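Local atomic coordinates of alcohol dehydrogenase (Thermus sp., PDB entry 4CPD), a protein that probably catalyses the NAD-dependent interconversion of alcohols with aldehydes or ketones, as in other zinc-containing medium-chain dehydrogenases. Residues L22-D27 with V128-V133; P77-V82 with L135-P140; H86-T91 with N294-I299; S143-I148 with Q312-V317. One frame throughout, in Å; residues are numbered along the deposited sequence.

Overall arrangement
The four contacts form a graded series from core to surface. Interaction 3 is buried, and there the 86-91 segment of the zinc lobe meets helix 295-307 chiefly through two imidazole rings. Interactions 1 and 2 are partly buried and touch one another through Val128 and Leu135; helix 131-134 of the first is followed in the chain by strand 136-137 of the second. A loop carbonyl gripped by a helix start marks interaction 1, paired strands interaction 2. Interaction 1 also packs on interaction 3, through Phe130 and Val133 against Ala88. Interaction 4, at the surface, relies on charge; its helix 144-147 abuts Trp80, Val82 and Leu138 of interaction 2.

Interaction 1 of 4, residues L22-D27 with V128-V133; sequences LQHPLD and VPFSNV
The Phe130 ring receives Leu26 at its edge, where CD1 of Leu26 lies 4.0 Å from CD1 of Phe130, while a water sits above one face, offset toward the rim. His24 meets the same ring obliquely, the two planes 64° apart; Pro25 CD covers one face of the imidazole and Leu26 CB lies at its edge. The polar centre is the carbonyl of Leu26, which accepts Ser131 N at 2.8 Å, nearly along the C=O axis, and Ser131 OG at 3.0 Å from above the carbonyl plane. With OG between the backbone N and the carbonyl carbon (chi1 60°), one serine delivers both donors. Asp27 closes the type I turn that starts at His24. Its OD1 takes a bond from the water (2.6 Å), which in turn accepts from Phe130 N, and its OD2 accepts Gln23 N and pairs with Arg127. An alanine at Asp27 is likely to leave Arg127 without its charge partner and the water without the carboxylate oxygen that accepts from it. In this GroES-like domain, where Phe130 is the N-cap residue of helix 131-134, backbone and side-chain polar groups together therefore tie the loop to the helix start, with apolar contacts alongside.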
loop_
_atom_site.group_PDB
_atom_site.type_symbol
_atom_site.label_atom_id
_atom_site.label_comp_id
_atom_site.label_asym_id
_atom_site.label_seq_id
_atom_site.Cartn_x
_atom_site.Cartn_y
_atom_site.Cartn_z
ATOM N N LEU A 22 -35.298 18.923 10.398
ATOM C CA LEU A 22 -34.996 17.572 10.888
ATOM C C LEU A 22 -35.909 16.546 10.201
ATOM O O LEU A 22 -37.098 16.778 10.088
ATOM C CB LEU A 22 -35.193 17.484 12.409
ATOM C CG LEU A 22 -34.362 18.388 13.322
ATOM C CD1 LEU A 22 -34.775 18.161 14.775
ATOM C CD2 LEU A 22 -32.866 18.149 13.150
ATOM N N GLN A 23 -35.348 15.438 9.732
ATOM C CA GLN A 23 -36.118 14.402 9.046
ATOM C C GLN A 23 -35.905 13.006 9.585
ATOM O O GLN A 23 -36.570 12.075 9.129
ATOM C CB GLN A 23 -35.716 14.338 7.586
ATOM C CG GLN A 23 -35.843 15.639 6.832
ATOM C CD GLN A 23 -35.146 15.560 5.483
ATOM O OE1 GLN A 23 -34.824 14.470 5.007
ATOM N NE2 GLN A 23 -34.875 16.710 4.880
ATOM N N HIS A 24 -34.982 12.856 10.532
ATOM C CA HIS A 24 -34.589 11.548 11.048
ATOM C C HIS A 24 -34.138 11.729 12.502
ATOM O O HIS A 24 -33.596 12.760 12.840
ATOM C CB HIS A 24 -33.482 10.981 10.151
ATOM C CG HIS A 24 -33.103 9.577 10.481
ATOM N ND1 HIS A 24 -32.082 9.274 11.353
ATOM C CD2 HIS A 24 -33.617 8.391 10.074
ATOM C CE1 HIS A 24 -31.980 7.962 11.472
ATOM N NE2 HIS A 24 -32.903 7.402 10.705
ATOM N N PRO A 25 -34.370 10.756 13.381
ATOM C CA PRO A 25 -34.005 11.007 14.803
ATOM C C PRO A 25 -32.495 11.217 15.158
ATOM O O PRO A 25 -32.150 11.505 16.320
ATOM C CB PRO A 25 -34.507 9.738 15.520
ATOM C CG PRO A 25 -35.385 9.022 14.563
ATOM C CD PRO A 25 -35.012 9.442 13.183
ATOM N N LEU A 26 -31.612 11.022 14.187
ATOM C CA LEU A 26 -30.186 11.195 14.388
ATOM C C LEU A 26 -29.667 12.394 13.598
ATOM O O LEU A 26 -28.458 12.645 13.544
ATOM C CB LEU A 26 -29.434 9.927 13.993
ATOM C CG LEU A 26 -29.670 8.695 14.859
ATOM C CD1 LEU A 26 -28.879 7.494 14.380
ATOM C CD2 LEU A 26 -29.317 8.974 16.303
ATOM N N ASP A 27 -30.579 13.161 13.020
ATOM C CA ASP A 27 -30.218 14.420 12.367
ATOM C C ASP A 27 -29.826 15.524 13.373
ATOM O O ASP A 27 -30.226 15.535 14.533
ATOM C CB ASP A 27 -31.377 14.927 11.485
ATOM C CG ASP A 27 -31.460 14.213 10.157
ATOM O OD1 ASP A 27 -30.699 13.239 9.943
ATOM O OD2 ASP A 27 -32.280 14.638 9.316
ATOM N N VAL A 128 -27.093 17.666 9.061
ATOM C CA VAL A 128 -26.093 16.639 9.201
ATOM C C VAL A 128 -26.774 15.338 9.653
ATOM O O VAL A 128 -27.187 15.205 10.829
ATOM C CB VAL A 128 -25.033 17.056 10.235
ATOM C CG1 VAL A 128 -24.014 15.937 10.468
ATOM C CG2 VAL A 128 -24.326 18.327 9.793
ATOM N N PRO A 129 -26.890 14.354 8.742
ATOM C CA PRO A 129 -27.411 13.037 9.135
ATOM C C PRO A 129 -26.490 12.230 10.010
ATOM O O PRO A 129 -25.301 12.397 9.935
ATOM C CB PRO A 129 -27.545 12.301 7.807
ATOM C CG PRO A 129 -26.593 12.984 6.897
ATOM C CD PRO A 129 -26.560 14.413 7.311
ATOM N N PHE A 130 -27.051 11.341 10.819
ATOM C CA PHE A 130 -26.248 10.497 11.695
ATOM C C PHE A 130 -25.214 11.357 12.473
ATOM O O PHE A 130 -24.018 11.043 12.535
ATOM C CB PHE A 130 -25.528 9.403 10.869
ATOM C CG PHE A 130 -26.436 8.525 10.038
ATOM C CD1 PHE A 130 -27.347 7.653 10.640
ATOM C CD2 PHE A 130 -26.338 8.533 8.642
ATOM C CE1 PHE A 130 -28.161 6.837 9.863
ATOM C CE2 PHE A 130 -27.139 7.712 7.858
ATOM C CZ PHE A 130 -28.051 6.865 8.470
ATOM N N SER A 131 -25.672 12.450 13.068
ATOM C CA SER A 131 -24.758 13.399 13.707
ATOM C C SER A 131 -23.978 12.767 14.864
ATOM O O SER A 131 -22.902 13.254 15.245
ATOM C CB SER A 131 -25.514 14.645 14.188
ATOM O OG SER A 131 -26.515 14.304 15.143
ATOM N N ASN A 132 -24.535 11.688 15.408
ATOM C CA ASN A 132 -23.828 10.821 16.337
ATOM C C ASN A 132 -22.514 10.318 15.780
ATOM O O ASN A 132 -21.576 10.094 16.535
ATOM C CB ASN A 132 -24.678 9.612 16.749
ATOM C CG ASN A 132 -25.187 8.782 15.549
ATOM O OD1 ASN A 132 -25.760 9.315 14.582
ATOM N ND2 ASN A 132 -25.000 7.461 15.629
ATOM N N VAL A 133 -22.447 10.131 14.471
ATOM C CA VAL A 133 -21.227 9.695 13.808
ATOM C C VAL A 133 -20.461 10.864 13.184
ATOM O O VAL A 133 -19.228 10.898 13.210
ATOM C CB VAL A 133 -21.603 8.711 12.685
ATOM C CG1 VAL A 133 -20.413 8.359 11.821
ATOM C CG2 VAL A 133 -22.234 7.462 13.273
HETATM O O HOH W 1 -29.726 10.848 10.346
#

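Interaction 2 of 4, residues P77-V82 with L135-P140; sequences PGDWVV and LRKLPP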
loop_
_atom_site.group_PDB
_atom_site.type_symbol
_atom_site.label_atom_id
_atom_site.label_comp_id
_atom_site.label_asym_id
_atom_site.label_seq_id
_atom_site.Cartn_x
_atom_site.Cartn_y
_atom_site.Cartn_z
ATOM N N PRO A 77 -28.341 22.400 21.528
ATOM C CA PRO A 77 -28.296 23.610 20.696
ATOM C C PRO A 77 -27.120 24.590 20.846
ATOM O O PRO A 77 -26.635 25.124 19.849
ATOM C CB PRO A 77 -29.627 24.278 21.014
ATOM C CG PRO A 77 -30.546 23.098 21.148
ATOM C CD PRO A 77 -29.735 22.048 21.866
ATOM N N GLY A 78 -26.614 24.842 22.032
ATOM C CA GLY A 78 -25.497 25.817 22.080
ATOM C C GLY A 78 -24.187 25.447 21.371
ATOM O O GLY A 78 -23.405 26.323 20.986
ATOM N N ASP A 79 -23.988 24.138 21.190
ATOM C CA ASP A 79 -22.693 23.515 20.994
ATOM C C ASP A 79 -21.990 23.841 19.683
ATOM O O ASP A 79 -22.567 23.732 18.608
ATOM C CB ASP A 79 -22.830 21.993 21.133
ATOM C CG ASP A 79 -23.135 21.547 22.559
ATOM O OD1 ASP A 79 -23.137 22.390 23.490
ATOM O OD2 ASP A 79 -23.354 20.327 22.739
ATOM N N TRP A 80 -20.726 24.240 19.816
ATOM C CA TRP A 80 -19.839 24.445 18.691
ATOM C C TRP A 80 -19.388 23.094 18.162
ATOM O O TRP A 80 -18.932 22.239 18.923
ATOM C CB TRP A 80 -18.617 25.275 19.096
ATOM C CG TRP A 80 -18.918 26.728 19.151
ATOM C CD1 TRP A 80 -19.338 27.426 20.235
ATOM C CD2 TRP A 80 -18.858 27.665 18.070
ATOM N NE1 TRP A 80 -19.548 28.736 19.900
ATOM C CE2 TRP A 80 -19.260 28.912 18.575
ATOM C CE3 TRP A 80 -18.509 27.574 16.737
ATOM C CZ2 TRP A 80 -19.317 30.060 17.789
ATOM C CZ3 TRP A 80 -18.557 28.720 15.963
ATOM C CH2 TRP A 80 -18.963 29.944 16.494
ATOM N N VAL A 81 -19.515 22.908 16.856
ATOM C CA VAL A 81 -19.183 21.633 16.249
ATOM C C VAL A 81 -18.481 21.775 14.906
ATOM O O VAL A 81 -18.545 22.811 14.225
ATOM C CB VAL A 81 -20.418 20.743 16.022
ATOM C CG1 VAL A 81 -21.051 20.351 17.349
ATOM C CG2 VAL A 81 -21.415 21.433 15.082
ATOM N N VAL A 82 -17.799 20.694 14.560
ATOM C CA VAL A 82 -17.227 20.520 13.272
ATOM C C VAL A 82 -17.482 19.046 12.836
ATOM O O VAL A 82 -17.820 18.169 13.651
ATOM C CB VAL A 82 -15.761 20.877 13.329
ATOM C CG1 VAL A 82 -14.975 19.754 13.965
ATOM C CG2 VAL A 82 -15.223 21.140 11.929
ATOM N N LEU A 135 -20.386 14.337 13.608
ATOM C CA LEU A 135 -20.023 15.624 14.238
ATOM C C LEU A 135 -19.114 15.448 15.442
ATOM O O LEU A 135 -19.102 14.386 16.089
ATOM C CB LEU A 135 -21.260 16.384 14.700
ATOM C CG LEU A 135 -22.168 17.067 13.680
ATOM C CD1 LEU A 135 -23.275 17.871 14.358
ATOM C CD2 LEU A 135 -21.373 17.959 12.739
ATOM N N ARG A 136 -18.344 16.504 15.735
ATOM C CA ARG A 136 -17.599 16.591 16.997
ATOM C C ARG A 136 -17.774 17.951 17.649
ATOM O O ARG A 136 -17.663 18.986 16.968
ATOM C CB ARG A 136 -16.111 16.334 16.782
ATOM C CG ARG A 136 -15.772 14.942 16.311
ATOM C CD ARG A 136 -16.133 13.910 17.352
ATOM N NE ARG A 136 -15.629 12.592 17.000
ATOM C CZ ARG A 136 -16.139 11.804 16.049
ATOM N NH1 ARG A 136 -17.170 12.165 15.309
ATOM N NH2 ARG A 136 -15.595 10.627 15.836
ATOM N N LYS A 137 -18.062 17.918 18.960
ATOM C CA LYS A 137 -17.980 19.094 19.822
ATOM C C LYS A 137 -16.573 19.616 19.731
ATOM O O LYS A 137 -15.652 18.827 19.699
ATOM C CB LYS A 137 -18.251 18.732 21.281
ATOM C CG LYS A 137 -19.702 18.837 21.737
ATOM C CD LYS A 137 -19.801 19.036 23.260
ATOM C CE LYS A 137 -19.469 20.479 23.693
ATOM N NZ LYS A 137 -20.134 20.907 24.970
ATOM N N LEU A 138 -16.409 20.929 19.659
ATOM C CA LEU A 138 -15.088 21.559 19.787
ATOM C C LEU A 138 -14.602 21.489 21.217
ATOM O O LEU A 138 -15.374 21.707 22.154
ATOM C CB LEU A 138 -15.111 23.020 19.357
ATOM C CG LEU A 138 -14.824 23.241 17.878
ATOM C CD1 LEU A 138 -15.759 22.439 16.999
ATOM C CD2 LEU A 138 -14.915 24.704 17.511
ATOM N N PRO A 139 -13.311 21.164 21.397
ATOM C CA PRO A 139 -12.766 21.307 22.737
ATOM C C PRO A 139 -12.829 22.762 23.170
ATOM O O PRO A 139 -12.760 23.636 22.326
ATOM C CB PRO A 139 -11.317 20.851 22.576
ATOM C CG PRO A 139 -11.324 19.931 21.406
ATOM C CD PRO A 139 -12.378 20.471 20.485
ATOM N N PRO A 140 -12.918 23.012 24.483
ATOM C CA PRO A 140 -13.307 24.335 25.000
ATOM C C PRO A 140 -12.421 25.532 24.563
ATOM O O PRO A 140 -12.911 26.654 24.469
ATOM C CB PRO A 140 -13.288 24.135 26.530
ATOM C CG PRO A 140 -12.434 22.928 26.772
ATOM C CD PRO A 140 -12.580 22.061 25.563
#
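Backbone hydrogen bonds carry the contact between Val82 and Arg136, the hydrogen-bonded pair of a short antiparallel ladder. Arg136 N reaches Val82 O at 2.7 Å, and Val82 N returns the bond to Arg136 O at 3.0 Å, this time in the carbonyl plane. Two residues away on each segment, Leu138 N gives a third bond, to Trp80 O at 2.9 Å, from above the plane of that carbonyl. Between them Val81 faces Lys137 as the non-hydrogen-bonded pair, and CA-H...O contacts, such as Lys137 CA to Trp80 O, fill in the ladder.

Strand 80-82 thus lies between strand 136-137 and strand 60-68 in the mixed sheet of the GroES-like domain, with Val81 bonded through its backbone to Gly63 on the other flank.

Apolar contacts come next. Leu138 bends its CD1 branch inward (chi2 55°) to lie 4.0 Å from Val82 CB, the two side chains crossing at about a right angle, while CD2 of Leu138 stands 4.1 Å from Trp80 CB. Val81 CG2 meets Leu135 CD1, also at 4.1 Å, and both residues touch Leu75.

Among the charged groups, Lys137, folded at chi3 (77°), brings NZ to a long salt-bridge distance of 3.7 Å from Asp79 OD1; the OD2 atom of Asp79 accepts from Gln76 N instead. Arg136 turns its guanidinium away from strand 80-82: NH1 bonds Leu135 O and Val133 O, and NE forms a salt bridge with Asp300 of helix 295-307.

Interaction 3 of 4, residues H86-T91 with N294-I299; sequences HIACGT and NVHLYI. With ZN (zinc ion), chain F.
His86 and Val295 are the nearest backbone pair, their CA atoms 7.9 Å apart, so side chains must bridge from the weakly bonded strand at 86-87 to the first turn of helix 295-307. The strand leads into the lobe that holds the four-cysteine zinc site of this alcohol dehydrogenase, whereas the helix follows strand 286-290 of the parallel Rossmann-type sheet; the contact is therefore a buried seam between the two parts of the subunit.

Two imidazoles make up most of it. The edge of His296 is directed at the face of His86 in an offset edge-to-face arrangement, with centroids 4.6 Å apart and planes at 70°. The two side chains run antiparallel past one another, and CE1 of His296 lies over the His86 face while also coming close to His86 O. With CG of His86 between the backbone N and the carbonyl carbon (chi1 66°), the imidazole swings across to the helix, where its CE1 meets Val295 CB at 3.5 Å. The same CE1 edge is turned, in the ring plane, toward Val295 N.

Beyond the ring pair, Ala88 CB lies 4.0 Å from His296 NE2, an atom that also has a weak hydrogen bond to Asn134. Tyr100 meets the His296 ring as well, and Asn294 donates through ND2 to His98 O.

Just past Ala88 the chain turns into the metal site itself: Cys89 SG binds zinc at 2.3 Å, together with Cys92, Cys95 and Cys103, and accepts Thr91 N at 3.2 Å.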
loop_
_atom_site.group_PDB
_atom_site.type_symbol
_atom_site.label_atom_id
_atom_site.label_comp_id
_atom_site.label_asym_id
_atom_site.label_seq_id
_atom_site.Cartn_x
_atom_site.Cartn_y
_atom_site.Cartn_z
ATOM N N HIS A 86 -17.431 14.139 4.606
ATOM C CA HIS A 86 -18.140 13.038 4.053
ATOM C C HIS A 86 -18.889 12.345 5.180
ATOM O O HIS A 86 -18.414 12.296 6.285
ATOM C CB HIS A 86 -17.170 12.090 3.345
ATOM C CG HIS A 86 -16.206 11.418 4.271
ATOM N ND1 HIS A 86 -15.046 12.020 4.696
ATOM C CD2 HIS A 86 -16.224 10.193 4.847
ATOM C CE1 HIS A 86 -14.386 11.192 5.487
ATOM N NE2 HIS A 86 -15.085 10.084 5.608
ATOM N N ILE A 87 -20.055 11.787 4.877
ATOM C CA ILE A 87 -20.928 11.250 5.898
ATOM C C ILE A 87 -20.865 9.754 5.907
ATOM O O ILE A 87 -20.474 9.144 4.927
ATOM C CB ILE A 87 -22.397 11.702 5.713
ATOM C CG1 ILE A 87 -23.001 11.143 4.419
ATOM C CG2 ILE A 87 -22.482 13.212 5.643
ATOM C CD1 ILE A 87 -24.521 11.044 4.460
ATOM N N ALA A 88 -21.285 9.185 7.027
ATOM C CA ALA A 88 -21.140 7.784 7.302
ATOM C C ALA A 88 -22.226 7.368 8.256
ATOM O O ALA A 88 -22.668 8.167 9.061
ATOM C CB ALA A 88 -19.779 7.484 7.894
ATOM N N CYS A 89 -22.639 6.114 8.162
ATOM C CA CYS A 89 -23.840 5.652 8.804
ATOM C C CYS A 89 -23.533 5.005 10.137
ATOM O O CYS A 89 -24.384 4.980 11.017
ATOM C CB CYS A 89 -24.566 4.647 7.877
ATOM S SG CYS A 89 -23.881 2.955 7.859
ATOM N N GLY A 90 -22.365 4.382 10.238
ATOM C CA GLY A 90 -21.927 3.777 11.474
ATOM C C GLY A 90 -22.329 2.321 11.688
ATOM O O GLY A 90 -21.929 1.697 12.696
ATOM N N THR A 91 -23.132 1.767 10.782
ATOM C CA THR A 91 -23.616 0.382 10.970
ATOM C C THR A 91 -23.389 -0.549 9.776
ATOM O O THR A 91 -23.425 -1.759 9.939
ATOM C CB THR A 91 -25.116 0.326 11.427
ATOM O OG1 THR A 91 -25.953 1.038 10.491
ATOM C CG2 THR A 91 -25.284 0.919 12.839
ATOM N N ASN A 294 -10.341 9.282 5.144
ATOM C CA ASN A 294 -11.214 8.594 6.103
ATOM C C ASN A 294 -11.169 9.425 7.377
ATOM O O ASN A 294 -10.694 9.017 8.447
ATOM C CB ASN A 294 -10.731 7.170 6.329
ATOM C CG ASN A 294 -11.577 6.416 7.322
ATOM O OD1 ASN A 294 -12.730 6.751 7.559
ATOM N ND2 ASN A 294 -11.012 5.388 7.911
ATOM N N VAL A 295 -11.677 10.632 7.226
ATOM C CA VAL A 295 -11.567 11.668 8.238
ATOM C C VAL A 295 -11.969 11.234 9.634
ATOM O O VAL A 295 -11.298 11.586 10.605
ATOM C CB VAL A 295 -12.394 12.894 7.846
ATOM C CG1 VAL A 295 -12.340 13.940 8.946
ATOM C CG2 VAL A 295 -11.886 13.485 6.529
ATOM N N HIS A 296 -13.043 10.475 9.733
ATOM C CA HIS A 296 -13.564 10.061 11.042
ATOM C C HIS A 296 -12.523 9.328 11.870
ATOM O O HIS A 296 -12.527 9.420 13.080
ATOM C CB HIS A 296 -14.761 9.140 10.891
ATOM C CG HIS A 296 -15.872 9.720 10.077
ATOM N ND1 HIS A 296 -15.752 9.959 8.726
ATOM C CD2 HIS A 296 -17.126 10.105 10.421
ATOM C CE1 HIS A 296 -16.881 10.456 8.268
ATOM N NE2 HIS A 296 -17.726 10.565 9.277
ATOM N N LEU A 297 -11.649 8.573 11.201
ATOM C CA LEU A 297 -10.671 7.789 11.892
ATOM C C LEU A 297 -9.682 8.694 12.642
ATOM O O LEU A 297 -9.208 8.309 13.681
ATOM C CB LEU A 297 -9.928 6.877 10.903
ATOM C CG LEU A 297 -9.095 5.751 11.567
ATOM C CD1 LEU A 297 -9.988 4.810 12.327
ATOM C CD2 LEU A 297 -8.283 4.977 10.534
ATOM N N TYR A 298 -9.402 9.885 12.101
ATOM C CA TYR A 298 -8.349 10.761 12.580
ATOM C C TYR A 298 -8.828 12.010 13.293
ATOM O O TYR A 298 -8.071 12.646 13.994
ATOM C CB TYR A 298 -7.502 11.187 11.385
ATOM C CG TYR A 298 -6.970 9.993 10.621
ATOM C CD1 TYR A 298 -6.070 9.121 11.222
ATOM C CD2 TYR A 298 -7.372 9.732 9.315
ATOM C CE1 TYR A 298 -5.586 8.025 10.544
ATOM C CE2 TYR A 298 -6.900 8.632 8.633
ATOM C CZ TYR A 298 -6.014 7.790 9.257
ATOM O OH TYR A 298 -5.524 6.708 8.606
ATOM N N ILE A 299 -10.078 12.380 13.113
ATOM C CA ILE A 299 -10.540 13.699 13.540
ATOM C C ILE A 299 -10.337 13.974 15.030
ATOM O O ILE A 299 -10.032 15.078 15.391
ATOM C CB ILE A 299 -12.015 13.920 13.154
ATOM C CG1 ILE A 299 -12.381 15.387 13.277
ATOM C CG2 ILE A 299 -12.940 13.078 14.029
ATOM C CD1 ILE A 299 -13.696 15.709 12.618
HETATM ZN ZN ZN F . -21.834 3.090 6.803
#

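Interaction 4 of 4, residues S143-I148 with Q312-V317; sequences SPERAI and QPERIV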
loop_
_atom_site.group_PDB
_atom_site.type_symbol
_atom_site.label_atom_id
_atom_site.label_comp_id
_atom_site.label_asym_id
_atom_site.label_seq_id
_atom_site.Cartn_x
_atom_site.Cartn_y
_atom_site.Cartn_z
ATOM N N SER A 143 -10.403 27.916 18.542
ATOM C CA SER A 143 -11.102 28.832 17.667
ATOM C C SER A 143 -11.745 28.108 16.467
ATOM O O SER A 143 -11.130 27.210 15.850
ATOM C CB SER A 143 -10.148 29.897 17.166
ATOM O OG SER A 143 -9.343 29.428 16.103
ATOM N N PRO A 144 -12.975 28.499 16.108
ATOM C CA PRO A 144 -13.645 27.927 14.927
ATOM C C PRO A 144 -12.815 28.014 13.656
ATOM O O PRO A 144 -12.881 27.116 12.832
ATOM C CB PRO A 144 -14.900 28.790 14.762
ATOM C CG PRO A 144 -15.154 29.368 16.121
ATOM C CD PRO A 144 -13.825 29.460 16.828
ATOM N N GLU A 145 -12.039 29.073 13.483
ATOM C CA GLU A 145 -11.256 29.208 12.265
ATOM C C GLU A 145 -10.110 28.226 12.239
ATOM O O GLU A 145 -9.600 27.893 11.186
ATOM C CB GLU A 145 -10.773 30.655 12.021
ATOM C CG GLU A 145 -9.802 31.250 13.024
ATOM C CD GLU A 145 -10.440 31.739 14.330
ATOM O OE1 GLU A 145 -11.626 31.431 14.637
ATOM O OE2 GLU A 145 -9.723 32.421 15.092
ATOM N N ARG A 146 -9.690 27.756 13.405
ATOM C CA ARG A 146 -8.675 26.696 13.466
ATOM C C ARG A 146 -9.363 25.360 13.274
ATOM O O ARG A 146 -8.903 24.539 12.486
ATOM C CB ARG A 146 -7.937 26.704 14.810
ATOM C CG ARG A 146 -6.551 26.087 14.740
ATOM C CD ARG A 146 -6.028 25.533 16.066
ATOM N NE ARG A 146 -5.236 26.350 17.025
ATOM C CZ ARG A 146 -4.370 27.341 16.774
ATOM N NH1 ARG A 146 -4.116 27.800 15.564
ATOM N NH2 ARG A 146 -3.748 27.894 17.794
ATOM N N ALA A 147 -10.480 25.172 13.983
ATOM C CA ALA A 147 -11.185 23.893 14.007
ATOM C C ALA A 147 -11.655 23.442 12.643
ATOM O O ALA A 147 -11.681 22.232 12.362
ATOM C CB ALA A 147 -12.378 23.932 14.958
ATOM N N ILE A 148 -12.050 24.382 11.803
ATOM C CA ILE A 148 -12.705 23.990 10.552
ATOM C C ILE A 148 -11.864 23.014 9.719
ATOM O O ILE A 148 -12.395 22.115 9.092
ATOM C CB ILE A 148 -13.155 25.202 9.721
ATOM C CG1 ILE A 148 -13.883 24.740 8.460
ATOM C CG2 ILE A 148 -11.980 26.087 9.340
ATOM C CD1 ILE A 148 -14.657 25.847 7.789
ATOM N N GLN A 312 -1.442 24.914 13.480
ATOM C CA GLN A 312 -2.065 26.213 13.264
ATOM C C GLN A 312 -2.430 26.386 11.809
ATOM O O GLN A 312 -1.906 27.253 11.129
ATOM C CB GLN A 312 -1.101 27.302 13.714
ATOM C CG GLN A 312 -0.434 26.945 15.024
ATOM C CD GLN A 312 0.275 28.118 15.636
ATOM O OE1 GLN A 312 0.960 28.875 14.940
ATOM N NE2 GLN A 312 0.122 28.279 16.953
ATOM N N PRO A 313 -3.349 25.558 11.331
ATOM C CA PRO A 313 -3.674 25.586 9.914
ATOM C C PRO A 313 -4.263 26.891 9.423
ATOM O O PRO A 313 -4.060 27.230 8.272
ATOM C CB PRO A 313 -4.739 24.492 9.783
ATOM C CG PRO A 313 -5.358 24.375 11.153
ATOM C CD PRO A 313 -4.213 24.630 12.098
ATOM N N GLU A 314 -5.000 27.606 10.272
ATOM C CA GLU A 314 -5.623 28.892 9.866
ATOM C C GLU A 314 -4.625 29.927 9.309
ATOM O O GLU A 314 -5.019 30.821 8.563
ATOM C CB GLU A 314 -6.456 29.537 11.000
ATOM C CG GLU A 314 -5.649 30.241 12.086
ATOM C CD GLU A 314 -5.032 29.277 13.072
ATOM O OE1 GLU A 314 -5.059 28.030 12.833
ATOM O OE2 GLU A 314 -4.525 29.773 14.096
ATOM N N ARG A 315 -3.346 29.793 9.635
ATOM C CA ARG A 315 -2.354 30.685 9.067
ATOM C C ARG A 315 -2.372 30.718 7.531
ATOM O O ARG A 315 -1.889 31.657 6.923
ATOM C CB ARG A 315 -0.940 30.316 9.525
ATOM C CG ARG A 315 -0.774 30.057 11.003
ATOM C CD ARG A 315 0.667 30.266 11.424
ATOM N NE ARG A 315 0.889 31.690 11.696
ATOM C CZ ARG A 315 1.087 32.236 12.899
ATOM N NH1 ARG A 315 1.137 31.487 14.000
ATOM N NH2 ARG A 315 1.248 33.554 13.002
ATOM N N ILE A 316 -2.887 29.698 6.880
ATOM C CA ILE A 316 -2.851 29.715 5.417
ATOM C C ILE A 316 -4.033 30.460 4.809
ATOM O O ILE A 316 -4.066 30.688 3.608
ATOM C CB ILE A 316 -2.747 28.310 4.792
ATOM C CG1 ILE A 316 -4.071 27.569 4.881
ATOM C CG2 ILE A 316 -1.635 27.516 5.470
ATOM C CD1 ILE A 316 -4.245 26.607 3.727
ATOM N N VAL A 317 -4.989 30.858 5.632
ATOM C CA VAL A 317 -6.141 31.611 5.132
ATOM C C VAL A 317 -5.682 32.985 4.611
ATOM O O VAL A 317 -5.197 33.816 5.381
ATOM C CB VAL A 317 -7.221 31.814 6.212
ATOM C CG1 VAL A 317 -8.383 32.604 5.631
ATOM C CG2 VAL A 317 -7.696 30.472 6.714
HETATM O O HOH W 2 -6.572 30.076 16.277
#
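A salt bridge at the protein surface joins Arg146, on the short helix 144-147, to Glu314, in the 3-10 segment 313-316 that lies between helix 295-307 and strand 319-322. It runs from Arg146 NH1 to Glu314 OE2, modelled at 2.5 Å, a value too short to be read closely at this resolution; OE1 lies near the same nitrogen. The groups are not coplanar: guanidinium and carboxylate planes stand 50° apart, with OE1 at the guanidinium edge. A bend at chi3 (-90°) turns the arginine head toward the carboxylate.

Other contacts surround this pair. Gln312 runs beside Arg146 and points the same way, its amide plane 16° from that of the guanidinium; the amide is itself occupied, since OE1 of Gln312 accepts Arg315 NH1 at 2.8 Å. Pro313 CD packs 3.8 Å from Arg146 CG, the two side chains crossing at about a right angle, and Leu306 of helix 295-307 touches both residues. Glu314 CB lies 3.6 Å from Glu145 O. A water above one face of the guanidinium donates to Glu314 OE2 and is also bonded to Ser143 OG.

With a leucine in place of Arg146, Glu314 would probably lose its charge partner and its carboxylate would be freer to turn. Ser143 serves as N-cap, its OG accepting Arg146 N at 3.2 Å, so the serine that caps the helix also reaches Glu314 through the water. The arrangement is that of an N-capped helix start tied by a salt bridge to a 3-10 turn.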